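Local coordinates for protein transcriptional repressor PadR (Bacillus cereus, PDB 6JYI) that probably binds DNA as a PadR-family transcription factor, pairing a winged helix-turn-helix region with long C-terminal helices, at residues 52-56 / 57-61; 137-140 / 141-145. All coordinates share one frame; numbering follows the deposited sequence.

Contact 1: 52-56 / 57-61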
ATOM      1  N   GLN A  52      10.595 -21.944   4.606  1.00 31.01           N
ATOM      2  CA  GLN A  52       9.315 -22.644   4.684  1.00 30.75           C
ATOM      3  C   GLN A  52       8.976 -23.321   3.346  1.00 28.87           C
ATOM      4  O   GLN A  52       8.519 -24.488   3.295  1.00 28.71           O
ATOM      5  CB  GLN A  52       8.204 -21.684   5.086  1.00 30.05           C
ATOM      6  CG  GLN A  52       6.812 -22.383   5.264  1.00 31.74           C
ATOM      7  CD  GLN A  52       6.858 -23.532   6.251  1.00 33.92           C
ATOM      8  OE1 GLN A  52       7.556 -23.463   7.272  1.00 35.49           O
ATOM      9  NE2 GLN A  52       6.110 -24.610   5.962  1.00 36.55           N
ATOM     10  N   LEU A  53       9.223 -22.594   2.271  1.00 26.60           N
ATOM     11  CA  LEU A  53       8.961 -23.113   0.931  1.00 26.11           C
ATOM     12  C   LEU A  53       9.889 -24.316   0.686  1.00 26.91           C
ATOM     13  O   LEU A  53       9.476 -25.305   0.088  1.00 28.45           O
ATOM     14  CB  LEU A  53       9.142 -22.016  -0.121  1.00 25.33           C
ATOM     15  CG  LEU A  53       8.070 -20.926  -0.111  1.00 24.81           C
ATOM     16  CD1 LEU A  53       8.519 -19.785  -1.002  1.00 25.72           C
ATOM     17  CD2 LEU A  53       6.666 -21.476  -0.574  1.00 24.46           C
ATOM     18  N   GLU A  54      11.111 -24.259   1.168  1.00 27.80           N
ATOM     19  CA  GLU A  54      12.021 -25.397   1.000  1.00 29.84           C
ATOM     20  C   GLU A  54      11.523 -26.568   1.843  1.00 31.64           C
ATOM     21  O   GLU A  54      11.528 -27.723   1.413  1.00 31.47           O
ATOM     22  CB  GLU A  54      13.389 -25.082   1.540  1.00 32.18           C
ATOM     23  CG  GLU A  54      14.165 -24.023   0.835  1.00 35.35           C
ATOM     24  CD  GLU A  54      15.456 -23.779   1.601  1.00 40.87           C
ATOM     25  OE1 GLU A  54      16.307 -24.688   1.580  1.00 39.03           O
ATOM     26  OE2 GLU A  54      15.560 -22.719   2.261  1.00 44.57           O
ATOM     27  N   ASN A  55      11.127 -26.267   3.077  1.00 32.62           N
ATOM     28  CA  ASN A  55      10.646 -27.333   3.978  1.00 35.44           C
ATOM     29  C   ASN A  55       9.447 -28.064   3.366  1.00 34.77           C
ATOM     30  O   ASN A  55       9.246 -29.258   3.609  1.00 36.29           O
ATOM     31  CB  ASN A  55      10.226 -26.757   5.334  1.00 36.18           C
ATOM     32  CG  ASN A  55      11.402 -26.393   6.215  1.00 39.50           C
ATOM     33  OD1 ASN A  55      11.208 -25.862   7.316  1.00 45.82           O
ATOM     34  ND2 ASN A  55      12.617 -26.687   5.767  1.00 40.00           N
ATOM     35  N   GLU A  56       8.624 -27.340   2.632  1.00 32.62           N
ATOM     36  CA  GLU A  56       7.434 -27.946   1.991  1.00 33.48           C
ATOM     37  C   GLU A  56       7.694 -28.532   0.622  1.00 33.52           C
ATOM     38  O   GLU A  56       6.778 -29.070   0.014  1.00 34.36           O
ATOM     39  CB  GLU A  56       6.307 -26.925   1.811  1.00 32.53           C
ATOM     40  CG  GLU A  56       5.748 -26.351   3.082  1.00 34.31           C
ATOM     41  CD  GLU A  56       4.690 -25.301   2.807  1.00 37.08           C
ATOM     42  OE1 GLU A  56       4.111 -25.311   1.695  1.00 38.06           O
ATOM     43  OE2 GLU A  56       4.439 -24.467   3.696  1.00 37.42           O
ATOM     44  N   GLY A  57       8.894 -28.344   0.077  1.00 32.53           N
ATOM     45  CA  GLY A  57       9.199 -28.890  -1.233  1.00 31.88           C
ATOM     46  C   GLY A  57       8.784 -28.034  -2.413  1.00 29.61           C
ATOM     47  O   GLY A  57       8.758 -28.519  -3.534  1.00 28.95           O
ATOM     48  N   LYS A  58       8.482 -26.766  -2.167  1.00 28.80           N
ATOM     49  CA  LYS A  58       8.025 -25.845  -3.231  1.00 26.89           C
ATOM     50  C   LYS A  58       9.220 -25.246  -3.976  1.00 26.12           C
ATOM     51  O   LYS A  58       9.098 -24.811  -5.127  1.00 25.81           O
ATOM     52  CB  LYS A  58       7.226 -24.689  -2.682  1.00 26.98           C
ATOM     53  CG  LYS A  58       6.023 -25.000  -1.850  1.00 29.43           C
ATOM     54  CD  LYS A  58       5.128 -25.969  -2.496  1.00 32.62           C
ATOM     55  CE  LYS A  58       3.720 -25.811  -1.882  1.00 34.10           C
ATOM     56  NZ  LYS A  58       3.329 -27.023  -1.364  1.00 35.49           N
ATOM     57  N   ILE A  59      10.348 -25.157  -3.284  1.00 25.47           N
ATOM     58  CA  ILE A  59      11.590 -24.730  -3.862  1.00 25.67           C
ATOM     59  C   ILE A  59      12.692 -25.624  -3.315  1.00 26.76           C
ATOM     60  O   ILE A  59      12.491 -26.292  -2.288  1.00 26.00           O
ATOM     61  CB  ILE A  59      11.873 -23.202  -3.564  1.00 24.91           C
ATOM     62  CG1 ILE A  59      12.207 -22.964  -2.080  1.00 27.52           C
ATOM     63  CG2 ILE A  59      10.678 -22.311  -3.962  1.00 23.42           C
ATOM     64  CD1 ILE A  59      12.520 -21.510  -1.744  1.00 26.89           C
ATOM     65  N   LYS A  60      13.858 -25.590  -3.958  1.00 26.65           N
ATOM     66  CA  LYS A  60      15.010 -26.321  -3.500  1.00 31.10           C
ATOM     67  C   LYS A  60      16.235 -25.429  -3.572  1.00 32.22           C
ATOM     68  O   LYS A  60      16.381 -24.673  -4.507  1.00 32.26           O
ATOM     69  CB  LYS A  60      15.209 -27.600  -4.357  1.00 32.33           C
ATOM     70  N   LYS A  61      17.082 -25.485  -2.559  1.00 34.57           N
ATOM     71  CA  LYS A  61      18.321 -24.709  -2.546  1.00 36.95           C
ATOM     72  C   LYS A  61      19.433 -25.639  -3.061  1.00 38.59           C
ATOM     73  O   LYS A  61      19.604 -26.703  -2.509  1.00 39.73           O
ATOM     74  CB  LYS A  61      18.614 -24.256  -1.125  1.00 38.22           C
ATOM     75  CG  LYS A  61      19.770 -23.268  -0.972  1.00 42.55           C
ATOM     76  CD  LYS A  61      19.860 -22.772   0.474  1.00 46.32           C
ATOM     77  CE  LYS A  61      21.253 -22.304   0.799  1.00 49.98           C
ATOM     78  NZ  LYS A  61      21.712 -22.690   2.180  1.00 54.67           N
TER
HETATM   79  O   HOH W   1      12.877 -28.544  -1.141  1.00 37.74           O
HETATM   80  O   HOH W   2      16.535 -26.771  -0.018  1.00 44.64           O
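I59 and L53 meet because the isoleucine turns CG1 between its own N and carbonyl carbon (chi1 70°) and runs on extended to CD1, alongside L53 CB and E54 CG. CG1 lies 3.8 Å from L53 CB and also touches E54 CG, while L14 and L17 of helix 8-19 pack on the same isoleucine. K58 crosses L53 at about a right angle, its CG 3.8 Å from L53 CD2. From there its chain, bent at chi2 (-50°), brings NZ to a loose salt bridge with E56, 3.6 Å from OE1. That carboxylate is shared: OE1 also pairs with R10, and OE2 takes an almost straight bond from Q52 NE2 (2.8 Å) through its anti lone pair, which would limit its rotation. The backbone closes with K58 N on L53 O at 2.9 Å and G57 N on E54 O at 3.0 Å. Positive phi (85°) at G57 makes the reversal possible. One water then links E54 O to I59 O, and a second joins E54 OE1 to K61 N, tying the extended glutamate to the strand. This is a Schellman motif at the C-terminal end of helix 46-55, turning the chain into strand 59-64, the first strand of the two-stranded wing of a PadR-type winged helix-turn-helix fold.

Contact 2: 137-140 / 141-145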
ATOM      1  N   LEU A 137      14.928   2.679 -13.983  1.00 43.59           N
ATOM      2  CA  LEU A 137      16.241   2.046 -14.118  1.00 43.56           C
ATOM      3  C   LEU A 137      16.278   0.618 -13.521  1.00 41.86           C
ATOM      4  O   LEU A 137      16.869  -0.314 -14.091  1.00 40.75           O
ATOM      5  CB  LEU A 137      17.279   2.931 -13.460  1.00 46.06           C
ATOM      6  CG  LEU A 137      17.865   4.054 -14.347  1.00 48.81           C
ATOM      7  CD1 LEU A 137      19.033   4.684 -13.619  1.00 51.82           C
ATOM      8  CD2 LEU A 137      18.296   3.556 -15.734  1.00 48.68           C
ATOM      9  N   LYS A 138      15.604   0.440 -12.397  1.00 40.11           N
ATOM     10  CA  LYS A 138      15.521  -0.889 -11.788  1.00 39.54           C
ATOM     11  C   LYS A 138      14.748  -1.910 -12.636  1.00 37.40           C
ATOM     12  O   LYS A 138      15.102  -3.072 -12.650  1.00 36.92           O
ATOM     13  CB  LYS A 138      14.928  -0.772 -10.396  1.00 39.70           C
ATOM     14  CG  LYS A 138      15.766   0.098  -9.445  1.00 41.83           C
ATOM     15  CD  LYS A 138      17.225  -0.280  -9.453  1.00 45.76           C
ATOM     16  CE  LYS A 138      17.977   0.326  -8.287  1.00 49.05           C
ATOM     17  NZ  LYS A 138      19.419   0.195  -8.532  1.00 47.91           N
ATOM     18  N   TYR A 139      13.706  -1.490 -13.352  1.00 36.56           N
ATOM     19  CA  TYR A 139      12.993  -2.431 -14.245  1.00 35.39           C
ATOM     20  C   TYR A 139      13.871  -2.857 -15.426  1.00 36.05           C
ATOM     21  O   TYR A 139      13.817  -3.989 -15.856  1.00 35.49           O
ATOM     22  CB  TYR A 139      11.668  -1.843 -14.744  1.00 34.84           C
ATOM     23  CG  TYR A 139      10.468  -2.133 -13.888  1.00 33.09           C
ATOM     24  CD1 TYR A 139      10.335  -1.574 -12.628  1.00 34.30           C
ATOM     25  CD2 TYR A 139       9.453  -2.953 -14.344  1.00 32.31           C
ATOM     26  CE1 TYR A 139       9.206  -1.800 -11.863  1.00 32.60           C
ATOM     27  CE2 TYR A 139       8.324  -3.209 -13.569  1.00 32.22           C
ATOM     28  CZ  TYR A 139       8.209  -2.622 -12.335  1.00 32.32           C
ATOM     29  OH  TYR A 139       7.097  -2.864 -11.570  1.00 35.92           O
ATOM     30  N   GLU A 140      14.721  -1.963 -15.927  1.00 38.48           N
ATOM     31  CA  GLU A 140      15.659  -2.323 -16.992  1.00 39.06           C
ATOM     32  C   GLU A 140      16.741  -3.311 -16.520  1.00 40.35           C
ATOM     33  O   GLU A 140      17.237  -4.103 -17.319  1.00 41.59           O
ATOM     34  CB  GLU A 140      16.297  -1.057 -17.595  1.00 41.13           C
ATOM     35  CG  GLU A 140      15.244  -0.125 -18.239  1.00 40.51           C
ATOM     36  CD  GLU A 140      15.821   1.188 -18.793  1.00 44.04           C
ATOM     37  OE1 GLU A 140      16.934   1.619 -18.391  1.00 43.62           O
ATOM     38  OE2 GLU A 140      15.110   1.797 -19.636  1.00 46.97           O
ATOM     39  N   LYS A 141      17.122  -3.235 -15.244  1.00 40.13           N
ATOM     40  CA  LYS A 141      18.037  -4.186 -14.622  1.00 41.02           C
ATOM     41  C   LYS A 141      17.365  -5.560 -14.402  1.00 39.94           C
ATOM     42  O   LYS A 141      17.915  -6.598 -14.762  1.00 39.15           O
ATOM     43  CB  LYS A 141      18.540  -3.623 -13.280  1.00 42.06           C
ATOM     44  CG  LYS A 141      19.450  -4.584 -12.479  1.00 46.45           C
ATOM     45  CD  LYS A 141      19.978  -3.940 -11.165  1.00 49.26           C
ATOM     46  CE  LYS A 141      20.895  -4.906 -10.396  1.00 52.47           C
ATOM     47  NZ  LYS A 141      21.183  -4.451  -9.000  1.00 55.09           N
ATOM     48  N   TRP A 142      16.167  -5.564 -13.827  1.00 38.31           N
ATOM     49  CA  TRP A 142      15.511  -6.833 -13.442  1.00 38.76           C
ATOM     50  C   TRP A 142      14.668  -7.496 -14.519  1.00 38.27           C
ATOM     51  O   TRP A 142      14.525  -8.729 -14.502  1.00 38.96           O
ATOM     52  CB  TRP A 142      14.682  -6.669 -12.160  1.00 38.44           C
ATOM     53  CG  TRP A 142      15.587  -6.508 -10.984  1.00 39.53           C
ATOM     54  CD1 TRP A 142      15.760  -5.379 -10.231  1.00 38.38           C
ATOM     55  CD2 TRP A 142      16.505  -7.488 -10.456  1.00 40.58           C
ATOM     56  NE1 TRP A 142      16.691  -5.594  -9.264  1.00 40.66           N
ATOM     57  CE2 TRP A 142      17.185  -6.874  -9.381  1.00 40.68           C
ATOM     58  CE3 TRP A 142      16.798  -8.814 -10.771  1.00 40.74           C
ATOM     59  CZ2 TRP A 142      18.131  -7.552  -8.608  1.00 42.22           C
ATOM     60  CZ3 TRP A 142      17.767  -9.487 -10.008  1.00 43.09           C
ATOM     61  CH2 TRP A 142      18.408  -8.851  -8.938  1.00 43.76           C
ATOM     62  N   ARG A 143      14.124  -6.703 -15.440  1.00 35.69           N
ATOM     63  CA  ARG A 143      13.278  -7.251 -16.491  1.00 35.91           C
ATOM     64  C   ARG A 143      13.870  -6.896 -17.852  1.00 35.77           C
ATOM     65  O   ARG A 143      13.321  -6.074 -18.607  1.00 33.04           O
ATOM     66  CB  ARG A 143      11.850  -6.712 -16.393  1.00 34.90           C
ATOM     67  CG  ARG A 143      11.101  -7.009 -15.048  1.00 38.02           C
ATOM     68  CD  ARG A 143      10.473  -8.378 -15.057  1.00 42.35           C
ATOM     69  NE  ARG A 143      11.501  -9.402 -15.053  1.00 47.63           N
ATOM     70  CZ  ARG A 143      11.462 -10.596 -15.646  1.00 49.44           C
ATOM     71  NH1 ARG A 143      10.421 -11.029 -16.355  1.00 50.84           N
ATOM     72  NH2 ARG A 143      12.520 -11.372 -15.520  1.00 50.04           N
ATOM     73  N   VAL A 144      15.005  -7.508 -18.135  1.00 36.73           N
ATOM     74  CA  VAL A 144      15.555  -7.468 -19.469  1.00 38.80           C
ATOM     75  C   VAL A 144      14.582  -8.358 -20.263  1.00 38.10           C
ATOM     76  O   VAL A 144      14.191  -9.468 -19.839  1.00 41.34           O
ATOM     77  CB  VAL A 144      17.046  -7.931 -19.569  1.00 39.70           C
ATOM     78  CG1 VAL A 144      17.839  -7.454 -18.372  1.00 41.32           C
ATOM     79  CG2 VAL A 144      17.157  -9.429 -19.725  1.00 43.03           C
ATOM     80  N   GLY A 145      14.139  -7.843 -21.373  1.00 35.79           N
ATOM     81  CA  GLY A 145      13.141  -8.527 -22.146  1.00 33.14           C
ATOM     82  C   GLY A 145      11.760  -8.152 -21.662  1.00 30.79           C
ATOM     83  O   GLY A 145      10.825  -8.875 -21.924  1.00 29.40           O
TER
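K141, W142 and R143 each give their backbone N-H to the carbonyl four residues earlier, on L137, K138 and Y139, so the alpha-helical pattern holds to the C-terminal end of helix 114-142 and R143 is the first residue to leave it. The final bond, R143 N to Y139 O, is 2.8 Å long. W142 sets its indole beside K138 O, with CD1 3.4 Å from that oxygen and the approach oblique to the ring. K141 CG lies over one indole face, 4.3 Å above the plane and toward its rim. The indole packs on I29 and V30 of helix 24-35, and its NE1 bonds to D33, joining the helix end to the N-terminal, probably DNA-binding, region. The OH of the buried Y139 bonds to S153 of helix 148-175, and R143 CG lies 4.4 Å from Y139 CD2, oblique to the ring. R143 bends at chi2 (-84°) and chi3 (68°), folding the guanidinium back over its own backbone neighbour; NH1 pairs with E150, NH2 bonds to Q19, and Y107 of the second subunit packs on the arginine. R143 NE gives a bond to W142 O at 3.1 Å, coming from above the carbonyl plane.

Contact 1 comes first along the chain, and contact 2 lies wholly after it; their centres lie 27 Å apart and their nearest atoms about 16 Å, without touching. Both mark the C-terminal end of a helix, but in different parts of the protein. The 52-61 segment links helix 46-55 to the wing strands, whereas 137-145 ends the long helix 114-142 just before the chain turns into helix 148-175. The N-terminal helices connect them: helix 8-19 packs against contact 1, and its Q19 bonds to contact 2, which also meets helix 24-35. Both sites therefore touch the same N-terminal winged-helix region, and contact 2 also meets Y107 of the second subunit.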